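PDB 4AZ1: tyrosine specific protein phosphatase from Trypanosoma cruzi, which probably hydrolyses the phosphate ester of phosphotyrosine residues in protein substrates. Local coordinates for residues L84-K89 with L246-L251; V116-K121 with V128-Y133. One frame throughout, in Å; residues are numbered along the deposited sequence.

Interaction 1: residues L84-K89 with L246-L251; sequences LDLPHK and LERGTL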
loop_
_atom_site.group_PDB
_atom_site.type_symbol
_atom_site.label_atom_id
_atom_site.label_comp_id
_atom_site.label_asym_id
_atom_site.label_seq_id
_atom_site.Cartn_x
_atom_site.Cartn_y
_atom_site.Cartn_z
ATOM N N LEU A 84 13.129 -25.541 7.938
ATOM C CA LEU A 84 13.009 -26.948 8.324
ATOM C C LEU A 84 14.256 -27.769 7.976
ATOM O O LEU A 84 14.156 -28.986 7.805
ATOM C CB LEU A 84 11.781 -27.576 7.660
ATOM C CG LEU A 84 10.435 -26.921 7.987
ATOM C CD1 LEU A 84 9.432 -27.089 6.852
ATOM C CD2 LEU A 84 9.871 -27.486 9.281
ATOM N N ASP A 85 15.412 -27.112 7.870
ATOM C CA ASP A 85 16.672 -27.799 7.543
ATOM C C ASP A 85 16.581 -28.422 6.155
ATOM O O ASP A 85 17.007 -29.556 5.935
ATOM C CB ASP A 85 17.012 -28.888 8.577
ATOM C CG ASP A 85 17.285 -28.328 9.961
ATOM O OD1 ASP A 85 17.945 -27.273 10.055
ATOM O OD2 ASP A 85 16.844 -28.954 10.953
ATOM N N LEU A 86 16.000 -27.678 5.224
ATOM C CA LEU A 86 15.821 -28.153 3.859
ATOM C C LEU A 86 16.497 -27.154 2.927
ATOM O O LEU A 86 16.980 -26.117 3.398
ATOM C CB LEU A 86 14.334 -28.293 3.554
ATOM C CG LEU A 86 13.614 -29.306 4.442
ATOM C CD1 LEU A 86 12.149 -29.313 4.089
ATOM C CD2 LEU A 86 14.211 -30.692 4.294
ATOM N N PRO A 87 16.590 -27.479 1.621
ATOM C CA PRO A 87 17.300 -26.555 0.727
ATOM C C PRO A 87 16.642 -25.188 0.651
ATOM O O PRO A 87 17.337 -24.188 0.476
ATOM C CB PRO A 87 17.220 -27.264 -0.625
ATOM C CG PRO A 87 17.288 -28.712 -0.256
ATOM C CD PRO A 87 16.395 -28.798 0.980
ATOM N N HIS A 88 15.323 -25.145 0.785
ATOM C CA HIS A 88 14.622 -23.865 0.771
ATOM C C HIS A 88 14.059 -23.483 2.134
ATOM O O HIS A 88 13.548 -24.336 2.880
ATOM C CB HIS A 88 13.497 -23.857 -0.279
ATOM C CG HIS A 88 13.994 -23.879 -1.687
ATOM N ND1 HIS A 88 14.261 -25.052 -2.365
ATOM C CD2 HIS A 88 14.301 -22.873 -2.541
ATOM C CE1 HIS A 88 14.698 -24.765 -3.576
ATOM N NE2 HIS A 88 14.729 -23.450 -3.711
ATOM N N LYS A 89 14.167 -22.195 2.447
ATOM C CA LYS A 89 13.450 -21.591 3.560
ATOM C C LYS A 89 12.270 -20.865 2.953
ATOM O O LYS A 89 12.244 -20.596 1.742
ATOM C CB LYS A 89 14.324 -20.573 4.297
ATOM C CG LYS A 89 15.613 -21.125 4.864
ATOM C CD LYS A 89 16.188 -20.160 5.895
ATOM C CE LYS A 89 17.526 -20.653 6.438
ATOM N NZ LYS A 89 17.966 -19.884 7.646
ATOM N N LEU A 246 10.820 -37.609 1.499
ATOM C CA LEU A 246 10.558 -38.756 0.635
ATOM C C LEU A 246 11.697 -38.918 -0.365
ATOM O O LEU A 246 12.218 -40.018 -0.558
ATOM C CB LEU A 246 9.217 -38.557 -0.090
ATOM C CG LEU A 246 8.668 -39.672 -0.994
ATOM C CD1 LEU A 246 7.148 -39.604 -1.059
ATOM C CD2 LEU A 246 9.242 -39.598 -2.404
ATOM N N GLU A 247 12.075 -37.811 -0.997
ATOM C CA GLU A 247 13.119 -37.810 -2.023
ATOM C C GLU A 247 14.527 -38.138 -1.508
ATOM O O GLU A 247 15.374 -38.599 -2.276
ATOM C CB GLU A 247 13.130 -36.460 -2.757
ATOM C CG GLU A 247 12.012 -36.303 -3.777
ATOM C CD GLU A 247 11.931 -34.894 -4.358
ATOM O OE1 GLU A 247 12.446 -33.943 -3.722
ATOM O OE2 GLU A 247 11.350 -34.737 -5.457
ATOM N N ARG A 248 14.783 -37.883 -0.225
ATOM C CA ARG A 248 16.090 -38.189 0.351
ATOM C C ARG A 248 16.025 -39.383 1.317
ATOM O O ARG A 248 16.935 -39.601 2.128
ATOM C CB ARG A 248 16.761 -36.948 0.973
ATOM C CG ARG A 248 15.968 -36.244 2.047
ATOM C CD ARG A 248 16.697 -35.040 2.640
ATOM N NE ARG A 248 17.230 -34.101 1.650
ATOM C CZ ARG A 248 17.730 -32.902 1.954
ATOM N NH1 ARG A 248 17.742 -32.495 3.216
ATOM N NH2 ARG A 248 18.208 -32.101 1.004
ATOM N N GLY A 249 14.943 -40.156 1.208
ATOM C CA GLY A 249 14.859 -41.444 1.872
ATOM C C GLY A 249 14.669 -41.363 3.374
ATOM O O GLY A 249 14.944 -42.328 4.089
ATOM N N THR A 250 14.181 -40.222 3.854
ATOM C CA THR A 250 14.015 -40.027 5.291
ATOM C C THR A 250 12.555 -39.872 5.733
ATOM O O THR A 250 12.289 -39.462 6.867
ATOM C CB THR A 250 14.833 -38.833 5.786
ATOM O OG1 THR A 250 14.691 -37.753 4.856
ATOM C CG2 THR A 250 16.309 -39.209 5.893
ATOM N N LEU A 251 11.619 -40.199 4.844
ATOM C CA LEU A 251 10.211 -40.283 5.221
ATOM C C LEU A 251 10.027 -41.328 6.320
ATOM O O LEU A 251 10.521 -42.452 6.210
ATOM C CB LEU A 251 9.363 -40.668 4.012
ATOM C CG LEU A 251 7.839 -40.575 4.118
ATOM C CD1 LEU A 251 7.399 -39.152 4.478
ATOM C CD2 LEU A 251 7.192 -41.005 2.809
#
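The link between strands 79-82 and 90-93, an antiparallel pair at one border of the main sheet, is met here by R248, which sits just past the C-terminal end of helix 232-247. R248 alone makes the contact from the helix side. Its CG lies between the backbone N and the carbonyl carbon (chi1 57°), and the chain then bends at chi3, bringing the guanidinium up to the loop at D85-L86-P87. NH2 lies against the proline ring, 3.7 Å from P87 CG and 3.8 Å from P87 CD, while NH1 is 4.1 Å from L86 CD2. The backbone where R248 starts is shaped by a Schellman motif: G249, with positive phi, is the C' residue, T250 N turns back to H245 O, and G249 N bonds to L246 O at 3.3 Å. R248 is also the first residue to leave helical angles, and from there its side chain heads for the loop. No hydrogen bond or ion pair joins the segments at this small surface contact. NH1 stays 4.1 Å from D85 O, too far for a bond although the carbonyl dipole may still favour the cation, and the D85 carboxylate leads away. L86 also packs on A241 and T244 of the same helix, P87 touches Y240, and H88 ND1 is hydrogen-bonded to Y240 OH.

Interaction 2: residues V116-K121 with V128-Y133; sequences VIMVTK and VKADRY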
loop_
_atom_site.group_PDB
_atom_site.type_symbol
_atom_site.label_atom_id
_atom_site.label_comp_id
_atom_site.label_asym_id
_atom_site.label_seq_id
_atom_site.Cartn_x
_atom_site.Cartn_y
_atom_site.Cartn_z
ATOM N N VAL A 116 7.305 -15.638 -5.315
ATOM C CA VAL A 116 6.160 -15.431 -4.456
ATOM C C VAL A 116 5.067 -16.378 -4.904
ATOM O O VAL A 116 4.699 -16.397 -6.088
ATOM C CB VAL A 116 5.617 -13.992 -4.592
ATOM C CG1 VAL A 116 4.254 -13.879 -3.873
ATOM C CG2 VAL A 116 6.626 -13.007 -4.011
ATOM N N ILE A 117 4.554 -17.173 -3.974
ATOM C CA ILE A 117 3.468 -18.075 -4.303
ATOM C C ILE A 117 2.236 -17.659 -3.531
ATOM O O ILE A 117 2.286 -17.510 -2.307
ATOM C CB ILE A 117 3.807 -19.519 -3.954
ATOM C CG1 ILE A 117 5.002 -19.978 -4.787
ATOM C CG2 ILE A 117 2.594 -20.434 -4.204
ATOM C CD1 ILE A 117 5.359 -21.417 -4.558
ATOM N N MET A 118 1.144 -17.441 -4.266
ATOM C CA MET A 118 -0.113 -17.006 -3.693
ATOM C C MET A 118 -1.120 -18.136 -3.890
ATOM O O MET A 118 -1.407 -18.525 -5.029
ATOM C CB MET A 118 -0.592 -15.721 -4.403
ATOM C CG MET A 118 -1.951 -15.247 -3.922
ATOM S SD MET A 118 -2.432 -13.749 -4.801
ATOM C CE MET A 118 -4.112 -13.585 -4.192
ATOM N N VAL A 119 -1.637 -18.674 -2.784
ATOM C CA VAL A 119 -2.529 -19.828 -2.846
ATOM C C VAL A 119 -3.966 -19.478 -2.444
ATOM O O VAL A 119 -4.557 -20.090 -1.548
ATOM C CB VAL A 119 -1.986 -21.002 -1.961
ATOM C CG1 VAL A 119 -2.731 -22.266 -2.263
ATOM C CG2 VAL A 119 -0.522 -21.242 -2.264
ATOM N N THR A 120 -4.526 -18.478 -3.106
ATOM C CA THR A 120 -5.903 -18.082 -2.868
ATOM C C THR A 120 -6.347 -17.230 -4.046
ATOM O O THR A 120 -5.506 -16.682 -4.766
ATOM C CB THR A 120 -6.035 -17.245 -1.545
ATOM O OG1 THR A 120 -7.406 -16.907 -1.316
ATOM C CG2 THR A 120 -5.210 -15.947 -1.630
ATOM N N LYS A 121 -7.659 -17.124 -4.254
ATOM C CA LYS A 121 -8.196 -16.010 -5.038
ATOM C C LYS A 121 -8.296 -14.771 -4.164
ATOM O O LYS A 121 -8.248 -14.860 -2.923
ATOM C CB LYS A 121 -9.581 -16.329 -5.604
ATOM C CG LYS A 121 -9.590 -17.514 -6.558
ATOM C CD LYS A 121 -10.921 -17.604 -7.253
ATOM C CE LYS A 121 -11.631 -18.871 -6.871
ATOM N NZ LYS A 121 -12.668 -19.168 -7.893
ATOM N N VAL A 128 -13.674 -11.346 0.997
ATOM C CA VAL A 128 -12.332 -10.931 0.569
ATOM C C VAL A 128 -11.262 -11.794 1.222
ATOM O O VAL A 128 -11.250 -11.964 2.439
ATOM C CB VAL A 128 -12.024 -9.455 0.927
ATOM C CG1 VAL A 128 -10.705 -9.043 0.282
ATOM C CG2 VAL A 128 -13.151 -8.514 0.465
ATOM N N LYS A 129 -10.345 -12.325 0.420
ATOM C CA LYS A 129 -9.209 -13.076 0.946
ATOM C C LYS A 129 -7.903 -12.296 0.799
ATOM O O LYS A 129 -7.003 -12.416 1.624
ATOM C CB LYS A 129 -9.078 -14.409 0.198
ATOM C CG LYS A 129 -10.244 -15.349 0.415
ATOM C CD LYS A 129 -10.216 -15.885 1.841
ATOM C CE LYS A 129 -11.344 -16.867 2.097
ATOM N NZ LYS A 129 -11.241 -17.363 3.522
ATOM N N ALA A 130 -7.791 -11.513 -0.273
ATOM C CA ALA A 130 -6.541 -10.809 -0.554
ATOM C C ALA A 130 -6.764 -9.532 -1.352
ATOM O O ALA A 130 -7.844 -9.313 -1.916
ATOM C CB ALA A 130 -5.565 -11.724 -1.299
ATOM N N ASP A 131 -5.720 -8.711 -1.420
ATOM C CA ASP A 131 -5.767 -7.463 -2.170
ATOM C C ASP A 131 -4.694 -7.475 -3.248
ATOM O O ASP A 131 -3.551 -7.865 -2.993
ATOM C CB ASP A 131 -5.568 -6.263 -1.236
ATOM C CG ASP A 131 -6.788 -6.006 -0.352
ATOM O OD1 ASP A 131 -7.745 -5.358 -0.832
ATOM O OD2 ASP A 131 -6.786 -6.449 0.821
ATOM N N ARG A 132 -5.072 -7.059 -4.452
ATOM C CA ARG A 132 -4.147 -7.061 -5.586
ATOM C C ARG A 132 -2.902 -6.190 -5.369
ATOM O O ARG A 132 -2.992 -5.020 -4.948
ATOM C CB ARG A 132 -4.871 -6.611 -6.861
ATOM C CG ARG A 132 -3.980 -6.646 -8.107
ATOM C CD ARG A 132 -4.803 -6.411 -9.371
ATOM N NE ARG A 132 -5.626 -5.218 -9.234
ATOM C CZ ARG A 132 -5.175 -3.976 -9.418
ATOM N NH1 ARG A 132 -3.906 -3.763 -9.759
ATOM N NH2 ARG A 132 -5.996 -2.940 -9.271
ATOM N N TYR A 133 -1.737 -6.757 -5.660
ATOM C CA TYR A 133 -0.505 -5.980 -5.605
ATOM C C TYR A 133 0.289 -6.049 -6.913
ATOM O O TYR A 133 1.446 -5.626 -6.967
ATOM C CB TYR A 133 0.343 -6.409 -4.405
ATOM C CG TYR A 133 0.557 -7.906 -4.322
ATOM C CD1 TYR A 133 1.591 -8.516 -5.015
ATOM C CD2 TYR A 133 -0.262 -8.701 -3.530
ATOM C CE1 TYR A 133 1.809 -9.886 -4.935
ATOM C CE2 TYR A 133 -0.055 -10.088 -3.442
ATOM C CZ TYR A 133 0.979 -10.664 -4.150
ATOM O OH TYR A 133 1.200 -12.021 -4.072
#
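Buried side-chain packing, with no hydrogen bond across it, joins the end of strand 115-118 in the central sheet to the irregular chain that follows the hairpin 123-124/127-128. M118, its CG anti to the backbone N (chi1 176°) and its chain extended beyond, reaches over with its methyl, and CE lands 3.7 Å from A130 CB. The thioether passes the tyrosine in the opposite direction, SD 4.1 Å from Y133 OH. That hydroxyl also meets V116, CG1 to OH at 3.6 Å, the two side chains arriving from opposite directions. H225 NE2 and Q188 NE2, from the strands flanking 115-118, hydrogen-bond the same phenol oxygen, and F104 packs edge-to-face with the ring. At the other end K129 CB lies against both T120 OG1 (3.4 Å) and K121 O (3.3 Å). These two oxygens are themselves joined: OG1 donates to K121 O in the carbonyl plane, onto a lone pair, at 2.7 Å. K129 NZ forms a salt bridge with D196, and a formic acid molecule, probably from the crystallisation liquor, lies about 3 Å from the K129 side chain. E124 OE2 bonds K121 N. The arrangement is consistent with the E-loop of classical tyrosine phosphatases, whose lysine faces the WPD-loop aspartate.

Overall arrangement
Interaction 2 is nested in the sequence between the two halves of interaction 1, and all four segments belong to the tyrosine phosphatase domain. The centres of the two interactions are 27 Å apart, on opposite sides of the chain's centre, and their nearest atoms about 9 Å apart, so they do not touch. The central mixed sheet relates them: 84-89 joins its strands 79-82 and 90-93, strand 222-225 comes next, and then 115-118, which runs into interaction 2. Helix 232-247 reaches from one contact to the other. Its first residue, R232, packs against V119 near interaction 2, while its far end leads into interaction 1. One contact thus borders the probable catalytic region, and the other lies on the outer surface.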